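Side-chain contact in putative iron-uptake ABC transport system,periplasmic iron-binding protein (Campylobacter jejuni, PDB 3E13), which binds ferric iron and probably delivers it, as the periplasmic component, to an ABC transporter for iron uptake: residues A[88-91]-A[96-99]. Sequence-based numbering, arbitrary orientation.
Sequences HLRD and WFAI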
loop_
_atom_site.group_PDB
_atom_site.type_symbol
_atom_site.label_atom_id
_atom_site.label_comp_id
_atom_site.label_asym_id
_atom_site.label_seq_id
_atom_site.Cartn_x
_atom_site.Cartn_y
_atom_site.Cartn_z
ATOM N N HIS A 88 7.353 -13.658 7.339
ATOM C CA HIS A 88 7.166 -12.281 7.830
ATOM C C HIS A 88 6.208 -11.472 6.966
ATOM O O HIS A 88 5.890 -10.328 7.283
ATOM C CB HIS A 88 8.528 -11.554 8.018
ATOM C CG HIS A 88 9.260 -11.229 6.760
ATOM N ND1 HIS A 88 10.081 -12.137 6.122
ATOM C CD2 HIS A 88 9.372 -10.071 6.070
ATOM C CE1 HIS A 88 10.592 -11.573 5.046
ATOM N NE2 HIS A 88 10.171 -10.321 4.981
ATOM N N LEU A 89 5.739 -12.068 5.885
ATOM C CA LEU A 89 4.857 -11.376 4.937
ATOM C C LEU A 89 3.513 -12.093 4.809
ATOM O O LEU A 89 2.777 -11.900 3.828
ATOM C CB LEU A 89 5.516 -11.241 3.565
ATOM C CG LEU A 89 6.702 -10.282 3.655
ATOM C CD1 LEU A 89 7.564 -10.318 2.424
ATOM C CD2 LEU A 89 6.268 -8.812 3.816
ATOM N N ARG A 90 3.216 -12.952 5.768
ATOM C CA ARG A 90 1.904 -13.617 5.807
ATOM C C ARG A 90 1.490 -13.822 7.260
ATOM O O ARG A 90 2.327 -13.811 8.157
ATOM C CB ARG A 90 1.909 -14.911 4.992
ATOM C CG ARG A 90 3.014 -15.953 5.359
ATOM C CD ARG A 90 2.867 -17.219 4.514
ATOM N NE ARG A 90 4.148 -17.889 4.353
ATOM C CZ ARG A 90 4.651 -18.715 5.246
ATOM N NH1 ARG A 90 4.002 -18.991 6.359
ATOM N NH2 ARG A 90 5.852 -19.309 5.007
ATOM N N ASP A 91 0.185 -13.993 7.508
ATOM C CA ASP A 91 -0.349 -14.159 8.852
ATOM C C ASP A 91 0.115 -15.467 9.472
ATOM O O ASP A 91 0.025 -16.514 8.845
ATOM C CB ASP A 91 -1.871 -14.232 8.704
ATOM C CG ASP A 91 -2.635 -14.319 10.028
ATOM O OD1 ASP A 91 -2.118 -13.907 11.088
ATOM O OD2 ASP A 91 -3.814 -14.740 10.046
ATOM N N TRP A 96 -4.253 -14.073 6.047
ATOM C CA TRP A 96 -3.922 -13.033 5.071
ATOM C C TRP A 96 -2.514 -13.286 4.569
ATOM O O TRP A 96 -1.725 -13.852 5.280
ATOM C CB TRP A 96 -4.063 -11.599 5.599
ATOM C CG TRP A 96 -3.284 -11.277 6.806
ATOM C CD1 TRP A 96 -3.763 -11.225 8.063
ATOM C CD2 TRP A 96 -1.876 -10.977 6.893
ATOM N NE1 TRP A 96 -2.754 -10.918 8.945
ATOM C CE2 TRP A 96 -1.579 -10.770 8.254
ATOM C CE3 TRP A 96 -0.846 -10.847 5.960
ATOM C CZ2 TRP A 96 -0.297 -10.473 8.704
ATOM C CZ3 TRP A 96 0.425 -10.548 6.405
ATOM C CH2 TRP A 96 0.688 -10.361 7.757
ATOM N N PHE A 97 -2.260 -12.837 3.349
ATOM C CA PHE A 97 -1.002 -13.205 2.617
ATOM C C PHE A 97 -0.607 -12.038 1.717
ATOM O O PHE A 97 -1.447 -11.502 0.977
ATOM C CB PHE A 97 -1.259 -14.398 1.736
ATOM C CG PHE A 97 -1.672 -15.611 2.504
ATOM C CD1 PHE A 97 -3.028 -15.809 2.777
ATOM C CD2 PHE A 97 -0.750 -16.547 2.931
ATOM C CE1 PHE A 97 -3.451 -16.908 3.553
ATOM C CE2 PHE A 97 -1.199 -17.697 3.644
ATOM C CZ PHE A 97 -2.545 -17.833 3.975
ATOM N N ALA A 98 0.656 -11.618 1.740
ATOM C CA ALA A 98 1.071 -10.505 0.888
ATOM C C ALA A 98 1.184 -11.002 -0.557
ATOM O O ALA A 98 1.648 -12.164 -0.800
ATOM C CB ALA A 98 2.412 -9.969 1.312
ATOM N N ILE A 99 0.825 -10.148 -1.493
ATOM C CA ILE A 99 1.045 -10.381 -2.933
ATOM C C ILE A 99 2.127 -9.448 -3.505
ATOM O O ILE A 99 2.733 -9.772 -4.529
ATOM C CB ILE A 99 -0.241 -10.306 -3.758
ATOM C CG1 ILE A 99 -0.902 -8.938 -3.702
ATOM C CG2 ILE A 99 -1.190 -11.347 -3.273
ATOM C CD1 ILE A 99 -1.961 -8.745 -4.788
#
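Asp-91 and Trp-96 meet through a CH-pi contact. Asp-91 CB sits 3.4 Å from the centroid of the Trp-96 five-membered ring, over the face and only 9° off its normal. The ring reaches this place because Trp-96 CG stands between its own backbone N and carbonyl carbon (chi1 56°), which swings the indole across the facing chain. The same face continues under the backbone of Arg-90 and Asp-91, with Arg-90 C 3.5 Å from Trp-96 CZ3. Ile-61, Leu-64 and Thr-65 of helix 61-69 also pack on the indole.

Two backbone hydrogen bonds join the segments. Asp-91 N gives a nearly straight bond of 2.9 Å to Trp-96 O, and Ala-98 N donates to Leu-89 O at 3.0 Å. They flank a single antiparallel bridge, in which Arg-90 and Phe-97 form the non-hydrogen-bonded pair. The chain thus doubles back from the loop after helix 79-84 to start strand 97-109, part of the mixed sheet of this periplasmic binding protein. On its other side Phe-97 bonds through its backbone to Ile-238 of strand 233-241.

Arg-90 CB lies 3.7 Å from Phe-97 CD2. The guanidinium is farther from the ring, and NE bonds to Ile-85 O. Leu-89 CB touches Ala-98 CB at 4.0 Å, and Ile-235 and Ile-275 pack against both side chains.

The Asp-91 carboxylate lies nearly parallel to the indole plane, 10° apart. OD1 accepts from Asp-93 N and OD2 from Glu-95 N, both in the turn between the segments; OD1 also forms a salt bridge with Lys-68 of helix 61-69.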